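PDB 6WQY: cellulase from Bacteroides salanitronis, which probably hydrolyses internal beta-1,4-glucosidic bonds of cellulose and related plant polysaccharides through its TIM-barrel catalytic domain of glycoside hydrolase family 5. Local coordinates for residues Gly123-Tyr128 against Glu174-Ser179; Leu130-Ala135 against Gly190-Val195; Thr226-Thr231 against Gly289-Met294; Pro342-Ala347 against Gln355-Phe360. All blocks are in the same frame, centred on the assembly; numbering follows the deposited sequence. Where two conformers were deposited one is given.

Contact 1: residues Gly123-Tyr128 against Glu174-Ser179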
loop_
_atom_site.group_PDB
_atom_site.type_symbol
_atom_site.label_atom_id
_atom_site.label_comp_id
_atom_site.label_asym_id
_atom_site.label_seq_id
_atom_site.Cartn_x
_atom_site.Cartn_y
_atom_site.Cartn_z
ATOM N N GLY A 123 -0.881 -11.630 -6.827
ATOM C CA GLY A 123 0.526 -11.876 -6.656
ATOM C C GLY A 123 0.900 -12.607 -5.392
ATOM O O GLY A 123 2.103 -12.723 -5.110
ATOM N N ALA A 124 -0.050 -13.107 -4.609
ATOM C CA ALA A 124 0.301 -13.700 -3.323
ATOM C C ALA A 124 1.166 -14.936 -3.515
ATOM O O ALA A 124 0.746 -15.915 -4.142
ATOM C CB ALA A 124 -0.956 -14.048 -2.537
ATOM N N ASN A 125 2.383 -14.883 -2.969
ATOM C CA ASN A 125 3.270 -16.035 -2.831
ATOM C C ASN A 125 3.668 -16.668 -4.157
ATOM O O ASN A 125 4.151 -17.798 -4.174
ATOM C CB ASN A 125 2.657 -17.096 -1.924
ATOM C CG ASN A 125 2.157 -16.523 -0.626
ATOM O OD1 ASN A 125 2.752 -15.588 -0.072
ATOM N ND2 ASN A 125 1.033 -17.046 -0.145
ATOM N N SER A 126 3.499 -15.959 -5.263
ATOM C CA SER A 126 3.805 -16.507 -6.576
ATOM C C SER A 126 2.952 -17.725 -6.904
ATOM O O SER A 126 3.318 -18.520 -7.770
ATOM C CB SER A 126 5.293 -16.864 -6.689
ATOM O OG SER A 126 5.776 -16.734 -8.011
ATOM N N GLN A 127 1.791 -17.879 -6.261
ATOM C CA GLN A 127 1.003 -19.099 -6.424
ATOM C C GLN A 127 -0.119 -18.969 -7.444
ATOM O O GLN A 127 -0.767 -19.986 -7.747
ATOM C CB GLN A 127 0.491 -19.613 -5.070
ATOM C CG GLN A 127 -0.651 -18.825 -4.473
ATOM C CD GLN A 127 -1.025 -19.322 -3.073
ATOM O OE1 GLN A 127 -0.562 -18.787 -2.064
ATOM N NE2 GLN A 127 -1.862 -20.346 -3.015
ATOM N N TYR A 128 -0.335 -17.786 -8.014
ATOM C CA TYR A 128 -1.351 -17.575 -9.045
ATOM C C TYR A 128 -0.678 -17.086 -10.330
ATOM O O TYR A 128 0.508 -17.352 -10.553
ATOM C CB TYR A 128 -2.437 -16.616 -8.542
ATOM C CG TYR A 128 -3.032 -17.019 -7.208
ATOM C CD1 TYR A 128 -3.822 -18.154 -7.092
ATOM C CD2 TYR A 128 -2.813 -16.268 -6.072
ATOM C CE1 TYR A 128 -4.370 -18.523 -5.869
ATOM C CE2 TYR A 128 -3.359 -16.623 -4.857
ATOM C CZ TYR A 128 -4.130 -17.750 -4.766
ATOM O OH TYR A 128 -4.667 -18.108 -3.544
ATOM N N GLU A 174 2.905 -7.370 -3.104
ATOM C CA GLU A 174 4.082 -7.945 -2.452
ATOM C C GLU A 174 4.544 -9.127 -3.284
ATOM O O GLU A 174 3.972 -10.213 -3.221
ATOM C CB GLU A 174 3.747 -8.388 -1.029
ATOM C CG GLU A 174 3.468 -7.241 -0.101
ATOM C CD GLU A 174 3.173 -7.639 1.329
ATOM O OE1 GLU A 174 2.911 -8.843 1.592
ATOM O OE2 GLU A 174 3.220 -6.760 2.236
ATOM N N ILE A 175 5.568 -8.907 -4.086
ATOM C CA ILE A 175 6.043 -9.902 -5.039
ATOM C C ILE A 175 7.236 -10.642 -4.443
ATOM O O ILE A 175 8.256 -10.036 -4.076
ATOM C CB ILE A 175 6.404 -9.228 -6.370
ATOM C CG1 ILE A 175 5.165 -8.534 -6.975
ATOM C CG2 ILE A 175 7.020 -10.237 -7.330
ATOM C CD1 ILE A 175 3.953 -9.428 -7.203
ATOM N N HIS A 176 7.099 -11.966 -4.350
ATOM C CA HIS A 176 8.174 -12.838 -3.904
ATOM C C HIS A 176 7.898 -14.239 -4.439
ATOM O O HIS A 176 6.762 -14.576 -4.815
ATOM C CB HIS A 176 8.313 -12.860 -2.376
ATOM C CG HIS A 176 7.142 -13.453 -1.685
ATOM N ND1 HIS A 176 7.125 -14.754 -1.237
ATOM C CD2 HIS A 176 5.931 -12.926 -1.390
ATOM C CE1 HIS A 176 5.952 -14.999 -0.685
ATOM N NE2 HIS A 176 5.207 -13.903 -0.759
ATOM N N ASP A 177 8.941 -15.063 -4.438
ATOM C CA ASP A 177 8.861 -16.372 -5.076
ATOM C C ASP A 177 8.260 -17.457 -4.208
ATOM O O ASP A 177 8.252 -18.619 -4.631
ATOM C CB ASP A 177 10.247 -16.798 -5.585
ATOM C CG ASP A 177 11.254 -17.117 -4.490
ATOM O OD1 ASP A 177 10.922 -17.081 -3.287
ATOM O OD2 ASP A 177 12.380 -17.461 -4.879
ATOM N N GLY A 178 7.720 -17.095 -3.042
ATOM C CA GLY A 178 7.206 -18.031 -2.062
ATOM C C GLY A 178 7.942 -17.953 -0.740
ATOM O O GLY A 178 7.355 -18.217 0.316
ATOM N N SER A 179 9.223 -17.561 -0.777
ATOM C CA SER A 179 10.057 -17.527 0.410
ATOM C C SER A 179 10.183 -16.155 1.041
ATOM O O SER A 179 11.051 -15.962 1.906
ATOM C CB SER A 179 11.439 -18.086 0.086
ATOM O OG SER A 179 11.366 -19.480 -0.149
HETATM O O HOH W 1 4.695 -12.948 -5.632
HETATM O O HOH W 2 2.924 -12.293 -1.567
#

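Contact 2: residues Leu130-Ala135 against Gly190-Val195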
loop_
_atom_site.group_PDB
_atom_site.type_symbol
_atom_site.label_atom_id
_atom_site.label_comp_id
_atom_site.label_asym_id
_atom_site.label_seq_id
_atom_site.Cartn_x
_atom_site.Cartn_y
_atom_site.Cartn_z
ATOM N N LEU A 130 0.415 -14.257 -11.428
ATOM C CA LEU A 130 1.476 -13.262 -11.289
ATOM C C LEU A 130 2.601 -13.974 -10.553
ATOM O O LEU A 130 2.661 -13.959 -9.325
ATOM C CB LEU A 130 0.891 -12.058 -10.568
ATOM C CG LEU A 130 1.752 -10.818 -10.404
ATOM C CD1 LEU A 130 2.344 -10.316 -11.697
ATOM C CD2 LEU A 130 0.891 -9.741 -9.760
ATOM N N ASP A 131 3.484 -14.636 -11.318
ATOM C CA ASP A 131 4.369 -15.705 -10.830
ATOM C C ASP A 131 5.833 -15.389 -11.120
ATOM O O ASP A 131 6.373 -15.759 -12.165
ATOM C CB ASP A 131 3.919 -17.000 -11.539
ATOM C CG ASP A 131 4.780 -18.197 -11.218
ATOM O OD1 ASP A 131 5.675 -18.145 -10.355
ATOM O OD2 ASP A 131 4.571 -19.246 -11.906
ATOM N N ILE A 132 6.479 -14.712 -10.167
ATOM C CA ILE A 132 7.867 -14.277 -10.338
ATOM C C ILE A 132 8.820 -15.463 -10.383
ATOM O O ILE A 132 9.837 -15.422 -11.085
ATOM C CB ILE A 132 8.247 -13.270 -9.234
ATOM C CG1 ILE A 132 9.625 -12.643 -9.471
ATOM C CG2 ILE A 132 8.220 -13.934 -7.855
ATOM C CD1 ILE A 132 9.660 -11.639 -10.601
ATOM N N LYS A 133 8.539 -16.520 -9.625
ATOM C CA LYS A 133 9.479 -17.630 -9.560
ATOM C C LYS A 133 9.689 -18.238 -10.937
ATOM O O LYS A 133 10.825 -18.404 -11.394
ATOM C CB LYS A 133 8.997 -18.693 -8.577
ATOM C CG LYS A 133 10.076 -19.752 -8.316
ATOM C CD LYS A 133 9.704 -20.762 -7.229
ATOM C CE LYS A 133 8.546 -21.651 -7.661
ATOM N NZ LYS A 133 8.142 -22.634 -6.610
ATOM N N ASP A 134 8.590 -18.558 -11.625
ATOM C CA ASP A 134 8.688 -19.180 -12.939
ATOM C C ASP A 134 8.953 -18.167 -14.039
ATOM O O ASP A 134 9.587 -18.513 -15.037
ATOM C CB ASP A 134 7.429 -19.992 -13.221
ATOM C CG ASP A 134 7.248 -21.134 -12.241
ATOM O OD1 ASP A 134 8.200 -21.925 -12.061
ATOM O OD2 ASP A 134 6.156 -21.221 -11.636
ATOM N N ALA A 135 8.510 -16.922 -13.883
ATOM C CA ALA A 135 8.833 -15.920 -14.889
ATOM C C ALA A 135 10.331 -15.710 -14.984
ATOM O O ALA A 135 10.852 -15.430 -16.073
ATOM C CB ALA A 135 8.165 -14.591 -14.557
ATOM N N GLY A 190 20.374 -12.131 -9.435
ATOM C CA GLY A 190 19.599 -10.923 -9.622
ATOM C C GLY A 190 18.451 -11.049 -10.589
ATOM O O GLY A 190 17.778 -10.043 -10.844
ATOM N N ARG A 191 18.167 -12.238 -11.124
ATOM C CA ARG A 191 17.156 -12.339 -12.174
ATOM C C ARG A 191 15.769 -11.963 -11.665
ATOM O O ARG A 191 15.047 -11.213 -12.329
ATOM C CB ARG A 191 17.145 -13.734 -12.788
ATOM C CG ARG A 191 16.172 -13.875 -13.937
ATOM C CD ARG A 191 16.423 -12.882 -15.064
ATOM N NE ARG A 191 15.442 -13.032 -16.130
ATOM C CZ ARG A 191 15.009 -12.041 -16.890
ATOM N NH1 ARG A 191 15.466 -10.799 -16.727
ATOM N NH2 ARG A 191 14.086 -12.280 -17.818
ATOM N N GLN A 192 15.349 -12.509 -10.526
ATOM C CA GLN A 192 14.029 -12.150 -10.032
ATOM C C GLN A 192 13.915 -10.642 -9.819
ATOM O O GLN A 192 12.874 -10.049 -10.144
ATOM C CB GLN A 192 13.695 -12.889 -8.747
ATOM C CG GLN A 192 13.365 -14.351 -8.943
ATOM C CD GLN A 192 12.969 -15.005 -7.634
ATOM O OE1 GLN A 192 12.592 -14.303 -6.681
ATOM N NE2 GLN A 192 13.041 -16.306 -7.548
ATOM N N TYR A 193 14.946 -9.989 -9.257
ATOM C CA TYR A 193 14.854 -8.542 -9.082
ATOM C C TYR A 193 14.687 -7.843 -10.425
ATOM O O TYR A 193 13.919 -6.868 -10.549
ATOM C CB TYR A 193 16.090 -7.985 -8.375
ATOM C CG TYR A 193 16.337 -8.550 -6.996
ATOM C CD1 TYR A 193 15.311 -8.738 -6.096
ATOM C CD2 TYR A 193 17.615 -8.919 -6.604
ATOM C CE1 TYR A 193 15.548 -9.276 -4.844
ATOM C CE2 TYR A 193 17.871 -9.454 -5.360
ATOM C CZ TYR A 193 16.825 -9.632 -4.472
ATOM O OH TYR A 193 17.011 -10.180 -3.225
ATOM N N ALA A 194 15.403 -8.320 -11.441
ATOM C CA ALA A 194 15.322 -7.716 -12.760
ATOM C C ALA A 194 13.941 -7.916 -13.366
ATOM O O ALA A 194 13.397 -7.005 -13.995
ATOM C CB ALA A 194 16.394 -8.299 -13.681
ATOM N N VAL A 195 13.361 -9.104 -13.195
ATOM C CA VAL A 195 12.025 -9.359 -13.723
ATOM C C VAL A 195 11.000 -8.426 -13.095
ATOM O O VAL A 195 10.154 -7.862 -13.801
ATOM C CB VAL A 195 11.653 -10.839 -13.542
ATOM C CG1 VAL A 195 10.184 -11.063 -13.853
ATOM C CG2 VAL A 195 12.526 -11.713 -14.424
HETATM O O HOH W 3 13.281 -17.983 -9.976
HETATM O O HOH W 4 12.966 -14.887 -17.726
#

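Contact 3: residues Thr226-Thr231 against Gly289-Met294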
loop_
_atom_site.group_PDB
_atom_site.type_symbol
_atom_site.label_atom_id
_atom_site.label_comp_id
_atom_site.label_asym_id
_atom_site.label_seq_id
_atom_site.Cartn_x
_atom_site.Cartn_y
_atom_site.Cartn_z
ATOM N N THR A 226 8.063 -5.755 -1.085
ATOM C CA THR A 226 7.908 -4.450 -0.428
ATOM C C THR A 226 8.874 -4.262 0.743
ATOM O O THR A 226 8.587 -3.518 1.690
ATOM C CB THR A 226 6.461 -4.116 -0.047
ATOM O OG1 THR A 226 5.925 -5.074 0.871
ATOM C CG2 THR A 226 5.578 -4.046 -1.264
ATOM N N ASN A 227 10.038 -4.883 0.667
ATOM C CA ASN A 227 11.020 -4.819 1.744
ATOM C C ASN A 227 11.972 -3.649 1.523
ATOM O O ASN A 227 12.526 -3.492 0.438
ATOM C CB ASN A 227 11.806 -6.125 1.768
ATOM C CG ASN A 227 12.886 -6.116 2.808
ATOM O OD1 ASN A 227 14.052 -5.807 2.525
ATOM N ND2 ASN A 227 12.523 -6.428 4.036
ATOM N N ILE A 228 12.164 -2.818 2.547
ATOM C CA ILE A 228 13.002 -1.631 2.365
ATOM C C ILE A 228 14.407 -1.990 1.876
ATOM O O ILE A 228 14.926 -1.371 0.935
ATOM C CB ILE A 228 13.026 -0.762 3.634
ATOM C CG1 ILE A 228 11.700 0.002 3.752
ATOM C CG2 ILE A 228 14.218 0.200 3.612
ATOM C CD1 ILE A 228 11.518 0.769 5.037
ATOM N N ASP A 229 15.059 -2.970 2.499
ATOM C CA ASP A 229 16.433 -3.271 2.106
ATOM C C ASP A 229 16.504 -3.787 0.674
ATOM O O ASP A 229 17.371 -3.372 -0.111
ATOM C CB ASP A 229 17.063 -4.256 3.084
ATOM C CG ASP A 229 17.445 -3.589 4.373
ATOM O OD1 ASP A 229 18.370 -2.751 4.348
ATOM O OD2 ASP A 229 16.777 -3.864 5.393
ATOM N N LEU A 230 15.627 -4.716 0.311
ATOM C CA LEU A 230 15.675 -5.249 -1.047
ATOM C C LEU A 230 15.289 -4.206 -2.083
ATOM O O LEU A 230 15.716 -4.296 -3.244
ATOM C CB LEU A 230 14.813 -6.495 -1.189
ATOM C CG LEU A 230 15.240 -7.673 -0.319
ATOM C CD1 LEU A 230 14.328 -8.866 -0.583
ATOM C CD2 LEU A 230 16.685 -8.066 -0.577
ATOM N N THR A 231 14.471 -3.231 -1.686
ATOM C CA THR A 231 14.091 -2.134 -2.572
ATOM C C THR A 231 15.271 -1.185 -2.786
ATOM O O THR A 231 15.671 -0.912 -3.926
ATOM C CB THR A 231 12.876 -1.401 -1.994
ATOM O OG1 THR A 231 11.781 -2.322 -1.893
ATOM C CG2 THR A 231 12.434 -0.239 -2.876
ATOM N N GLY A 289 16.580 3.987 11.248
ATOM C CA GLY A 289 17.598 3.425 10.382
ATOM C C GLY A 289 17.051 2.968 9.046
ATOM O O GLY A 289 17.662 3.187 7.993
ATOM N N GLN A 290 15.897 2.304 9.064
ATOM C CA GLN A 290 15.288 1.846 7.822
ATOM C C GLN A 290 14.768 3.017 7.009
ATOM O O GLN A 290 14.930 3.047 5.782
ATOM C CB GLN A 290 14.176 0.849 8.130
ATOM C CG GLN A 290 14.674 -0.450 8.728
ATOM C CD GLN A 290 15.675 -1.132 7.822
ATOM O OE1 GLN A 290 16.881 -0.967 7.983
ATOM N NE2 GLN A 290 15.176 -1.897 6.860
ATOM N N PHE A 291 14.108 3.977 7.658
ATOM C CA PHE A 291 13.589 5.108 6.895
ATOM C C PHE A 291 14.734 5.968 6.351
ATOM O O PHE A 291 14.591 6.579 5.277
ATOM C CB PHE A 291 12.602 5.935 7.721
ATOM C CG PHE A 291 11.303 5.235 8.041
ATOM C CD1 PHE A 291 11.044 3.935 7.661
ATOM C CD2 PHE A 291 10.323 5.917 8.742
ATOM C CE1 PHE A 291 9.837 3.323 7.991
ATOM C CE2 PHE A 291 9.125 5.315 9.080
ATOM C CZ PHE A 291 8.883 4.024 8.708
ATOM N N ALA A 292 15.878 6.011 7.058
ATOM C CA ALA A 292 17.044 6.733 6.554
ATOM C C ALA A 292 17.538 6.138 5.244
ATOM O O ALA A 292 18.040 6.872 4.379
ATOM C CB ALA A 292 18.156 6.733 7.599
ATOM N N LYS A 293 17.423 4.817 5.072
ATOM C CA LYS A 293 17.827 4.210 3.802
ATOM C C LYS A 293 16.940 4.705 2.674
ATOM O O LYS A 293 17.424 5.023 1.579
ATOM C CB LYS A 293 17.766 2.684 3.904
ATOM C CG LYS A 293 18.731 2.086 4.906
ATOM C CD LYS A 293 18.545 0.590 5.084
ATOM C CE LYS A 293 19.508 0.030 6.105
ATOM N NZ LYS A 293 19.205 -1.390 6.455
ATOM N N MET A 294 15.632 4.778 2.925
ATOM C CA MET A 294 14.712 5.283 1.914
ATOM C C MET A 294 14.990 6.747 1.598
ATOM O O MET A 294 14.916 7.168 0.433
ATOM C CB MET A 294 13.268 5.133 2.397
ATOM C CG MET A 294 12.788 3.694 2.478
ATOM S SD MET A 294 12.767 2.816 0.876
ATOM C CE MET A 294 11.451 3.707 0.051
HETATM O O HOH W 5 18.024 -4.042 7.875
#

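Contact 4: residues Pro342-Ala347 against Gln355-Phe360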
loop_
_atom_site.group_PDB
_atom_site.type_symbol
_atom_site.label_atom_id
_atom_site.label_comp_id
_atom_site.label_asym_id
_atom_site.label_seq_id
_atom_site.Cartn_x
_atom_site.Cartn_y
_atom_site.Cartn_z
ATOM N N PRO A 342 2.526 7.524 5.371
ATOM C CA PRO A 342 2.202 6.173 5.842
ATOM C C PRO A 342 0.726 5.855 5.693
ATOM O O PRO A 342 -0.133 6.714 5.937
ATOM C CB PRO A 342 2.589 6.245 7.322
ATOM C CG PRO A 342 2.225 7.675 7.709
ATOM C CD PRO A 342 2.483 8.520 6.465
ATOM N N PHE A 343 0.427 4.600 5.322
ATOM C CA PHE A 343 -0.938 4.099 5.174
ATOM C C PHE A 343 -1.157 2.975 6.182
ATOM O O PHE A 343 -0.563 1.898 6.062
ATOM C CB PHE A 343 -1.184 3.577 3.755
ATOM C CG PHE A 343 -1.326 4.665 2.711
ATOM C CD1 PHE A 343 -0.231 5.433 2.321
ATOM C CD2 PHE A 343 -2.544 4.900 2.115
ATOM C CE1 PHE A 343 -0.375 6.438 1.365
ATOM C CE2 PHE A 343 -2.693 5.892 1.156
ATOM C CZ PHE A 343 -1.605 6.656 0.780
ATOM N N TYR A 344 -2.011 3.227 7.166
ATOM C CA TYR A 344 -2.308 2.256 8.214
ATOM C C TYR A 344 -3.090 1.075 7.647
ATOM O O TYR A 344 -4.015 1.255 6.852
ATOM C CB TYR A 344 -3.114 2.983 9.316
ATOM C CG TYR A 344 -3.557 2.061 10.426
ATOM C CD1 TYR A 344 -2.749 1.817 11.531
ATOM C CD2 TYR A 344 -4.764 1.369 10.333
ATOM C CE1 TYR A 344 -3.138 0.923 12.508
ATOM C CE2 TYR A 344 -5.145 0.467 11.298
ATOM C CZ TYR A 344 -4.326 0.251 12.384
ATOM O OH TYR A 344 -4.667 -0.663 13.358
ATOM N N TRP A 345 -2.730 -0.142 8.067
ATOM C CA TRP A 345 -3.398 -1.358 7.598
ATOM C C TRP A 345 -4.619 -1.672 8.459
ATOM O O TRP A 345 -4.481 -2.098 9.611
ATOM C CB TRP A 345 -2.433 -2.551 7.627
ATOM C CG TRP A 345 -3.109 -3.819 7.187
ATOM C CD1 TRP A 345 -3.460 -4.866 7.963
ATOM C CD2 TRP A 345 -3.584 -4.120 5.872
ATOM N NE1 TRP A 345 -4.119 -5.818 7.220
ATOM C CE2 TRP A 345 -4.210 -5.379 5.925
ATOM C CE3 TRP A 345 -3.511 -3.458 4.641
ATOM C CZ2 TRP A 345 -4.777 -5.976 4.798
ATOM C CZ3 TRP A 345 -4.086 -4.045 3.534
ATOM C CH2 TRP A 345 -4.703 -5.291 3.619
ATOM N N ASP A 346 -5.812 -1.516 7.889
ATOM C CA ASP A 346 -7.067 -1.760 8.612
ATOM C C ASP A 346 -7.790 -2.944 7.965
ATOM O O ASP A 346 -8.520 -2.801 6.977
ATOM C CB ASP A 346 -7.941 -0.505 8.646
ATOM C CG ASP A 346 -9.121 -0.634 9.578
ATOM O OD1 ASP A 346 -9.772 -1.700 9.569
ATOM O OD2 ASP A 346 -9.404 0.341 10.319
ATOM N N ALA A 347 -7.625 -4.132 8.558
ATOM C CA ALA A 347 -8.259 -5.340 8.054
ATOM C C ALA A 347 -9.711 -5.450 8.487
ATOM O O ALA A 347 -10.376 -6.405 8.110
ATOM C CB ALA A 347 -7.486 -6.580 8.539
ATOM N N GLN A 355 -5.535 -9.846 17.705
ATOM C CA GLN A 355 -4.839 -9.473 16.479
ATOM C C GLN A 355 -5.713 -8.574 15.620
ATOM O O GLN A 355 -5.774 -8.734 14.394
ATOM C CB GLN A 355 -4.399 -10.708 15.692
ATOM C CG GLN A 355 -3.404 -11.597 16.420
ATOM C CD GLN A 355 -2.832 -12.675 15.517
ATOM O OE1 GLN A 355 -1.726 -12.541 14.992
ATOM N NE2 GLN A 355 -3.591 -13.747 15.325
ATOM N N SER A 356 -6.414 -7.628 16.242
ATOM C CA SER A 356 -7.339 -6.768 15.521
ATOM C C SER A 356 -6.653 -5.480 15.082
ATOM O O SER A 356 -6.142 -4.715 15.915
ATOM C CB SER A 356 -8.567 -6.420 16.353
ATOM O OG SER A 356 -9.386 -5.517 15.620
ATOM N N TRP A 357 -6.674 -5.236 13.773
ATOM C CA TRP A 357 -6.189 -4.006 13.179
ATOM C C TRP A 357 -7.285 -2.961 13.032
ATOM O O TRP A 357 -7.006 -1.836 12.624
ATOM C CB TRP A 357 -5.660 -4.282 11.761
ATOM C CG TRP A 357 -4.615 -5.335 11.632
ATOM C CD1 TRP A 357 -4.814 -6.674 11.473
ATOM C CD2 TRP A 357 -3.192 -5.140 11.608
ATOM N NE1 TRP A 357 -3.612 -7.322 11.367
ATOM C CE2 TRP A 357 -2.599 -6.408 11.439
ATOM C CE3 TRP A 357 -2.365 -4.024 11.707
ATOM C CZ2 TRP A 357 -1.228 -6.592 11.379
ATOM C CZ3 TRP A 357 -0.995 -4.213 11.631
ATOM C CH2 TRP A 357 -0.443 -5.486 11.480
ATOM N N ALA A 358 -8.537 -3.306 13.331
ATOM C CA ALA A 358 -9.654 -2.463 12.927
ATOM C C ALA A 358 -9.716 -1.166 13.725
ATOM O O ALA A 358 -9.666 -1.179 14.964
ATOM C CB ALA A 358 -10.964 -3.228 13.137
ATOM N N LEU A 359 -9.895 -0.066 13.017
ATOM C CA LEU A 359 -10.244 1.228 13.596
ATOM C C LEU A 359 -11.684 1.613 13.304
ATOM O O LEU A 359 -12.305 2.301 14.126
ATOM C CB LEU A 359 -9.320 2.325 13.065
ATOM C CG LEU A 359 -7.826 2.096 13.279
ATOM C CD1 LEU A 359 -7.022 3.244 12.654
ATOM C CD2 LEU A 359 -7.467 1.931 14.739
ATOM N N PHE A 360 -12.222 1.182 12.159
ATOM C CA PHE A 360 -13.589 1.475 11.772
ATOM C C PHE A 360 -14.291 0.190 11.348
ATOM O O PHE A 360 -13.668 -0.709 10.760
ATOM C CB PHE A 360 -13.653 2.393 10.534
ATOM C CG PHE A 360 -12.992 3.724 10.717
ATOM C CD1 PHE A 360 -11.639 3.870 10.482
ATOM C CD2 PHE A 360 -13.718 4.825 11.111
ATOM C CE1 PHE A 360 -11.017 5.090 10.653
ATOM C CE2 PHE A 360 -13.104 6.054 11.278
ATOM C CZ PHE A 360 -11.750 6.182 11.042
#

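Contact 1: residues Gly123-Tyr128 against Glu174-Ser179
N125 and G178 bring the two loops nearest, their CA atoms 4.5 Å apart, while G123 faces I175 at a CA distance of 6.1 Å. No backbone hydrogen bond crosses directly between these irregular segments. Two waters do the bridging: the first donates to G123 O and accepts from H176 N at 2.9 Å, and the second accepts from N125 N and donates to E174 O. The N125 amide and the H176 imidazole lie alongside each other, pointing the same way with planes 64° apart. N125 OD1 sits at the ring edge, taking a weak, bent bond from H176 NE2 at 3.1 Å (125° at the hydrogen). On its other arm N125 ND2 donates to Q127 OE1 at 3.0 Å, which helps fix the amide's rotation. S126 CB lies 3.3 Å from H176 O, while in one of two deposited conformers S126 OG is hydrogen-bonded to D131 and K133. D177 OD1 closes an Asx turn onto S179 N, and its OD2 accepts from Q192. The loops follow neighbouring TIM-barrel strands, 114-118 and 167-170. The backbones meet through two waters and the side chains through one weak bond, so the fit probably depends on those waters.

Contact 2: residues Leu130-Ala135 against Gly190-Val195
I132 and V195 form the tight centre of a contact between two helix starts on the outer layer of the TIM barrel, the short helix 132-135 and the first turn of helix 191-209. I132 CD1 lies 3.3 Å from V195 CG1, closer than carbons usually approach, and the two side chains run antiparallel, each passing alongside the other. I132 was deposited in two conformers, so the unusually short distance is doubtful as a sign of strain. In one of them CG1 stands opposite the backbone N (chi1 -172°), and this carries CD1 across to the facing helix, where it also reaches Q192 O at 3.6 Å. I132 CG1 rests against the CB and CG of Q192, while A135 CB touches V195 CG1 at 4.1 Å. W199, further along the second helix, packs on both I132 and A135.

Toward the rim the direct contacts give way to water. One molecule takes a hydrogen bond from Q192 NE2 and donates to K133 O; Q192 NE2 also donates to D177, and its OE1 pairs with Y224, so both ends of the amide are held. A second water joins A135 O to the guanidinium of R191, whose NH1 forms a salt bridge with E198. V195 CG2 lies over the centre of one guanidinium face. At the start of the short helix, D131 is the N-cap: its OD1 accepts from D134 N at 3.2 Å. This nearly straight bond (175° at the hydrogen) reaches the oxygen from above the carboxylate plane.

Contact 3: residues Thr226-Thr231 against Gly289-Met294
D229 is the polar centre of this contact, each carboxylate oxygen receiving a different side chain of the facing helix. K293 NZ makes a salt bridge to D229 OD1 at 2.6 Å, using the syn lone pair, the lysine chain extended beyond CG. Q290 NE2 donates to D229 OD2 at 2.9 Å (158° at the hydrogen), from above the carboxylate plane. The same amide serves K293 with its other end, since NZ also donates to Q290 OE1 at 2.8 Å, in the carbonyl plane and on a lone pair. A water donates to both D229 OD2 and Q290 OE1. The bonds to D229 belong to one of its two deposited conformers and are doubtful for the other. A leucine at Q290 would probably leave D229 OD2 without its amide donor and the K293 ammonium without its second acceptor, setting the lysine end freer to turn. Helices 228-234 and 284-299 belong to the outer layer of the TIM barrel, and below the charges I228 is a knob in a hole formed by Q290, F291, K293 and M294. I228 CG2 lies 3.9 Å from M294 CG, while I228 CD1 meets the edge of the F291 ring. V250 of strand 246-251 also packs on I228. At the head of helix 228-234, N227 OD1 caps L230 N at 2.9 Å, and N227 O accepts from both T231 N and T231 OG1.

Contact 4: residues Pro342-Ala347 against Gln355-Phe360
W345 points its ring edge at the face of W357 where the last strand of the TIM barrel, 342-346, meets the loop that follows it. The five-membered rings stand 4.9 Å apart between centroids with planes at 83°, an edge-to-face pair in which W345 CD1 sits over the W357 ring. W357 CB packs on the backbone, 3.3 Å from W345 O, a buried carbonyl with no polar partner in the model. Y344 and W345 share a first torsion, CG opposite the backbone N (Y344 chi1 177°), yet as consecutive strand residues they point to different sides. The Y344 hydroxyl donates to W357 O at 2.7 Å, tilted 31° from the carbonyl plane. L359 CD1 lies over one face of the Y344 ring, 3.9 Å from its centroid in a CH-pi contact. A phenylalanine at Y344 would probably leave W357 O without its hydroxyl donor and R324 without the oxygen it weakly bonds. The D346 carboxylate is turned to the loop backbone; its OD1 accepts from H362, its OD2 from W35. L359 N, coming from above the carboxylate plane, donates to D346 OD2 at 2.8 Å; F360 N adds a weak bond to the same oxygen at 3.5 Å.

In the fold
All four contacts are largely buried, but they lie at different depths of one barrel. The centre of contact 4 lies about 12 Å from the centre of the chain, that of contact 2 about 21 Å, on opposite sides of it: contact 4 is deep, contact 2 in the outer layer with water at its margin. Contact 4 alone includes a barrel strand, and it relies on aromatic rings and direct bonds to backbone. Contacts 2 and 3 both join outer helices, the first through carbon, the second through a salt bridge above an isoleucine knob. Contacts 1 and 2 involve the same two beta-alpha connections and touch through side-chain hydrogen bonds. E174 meets T226 between contacts 1 and 3.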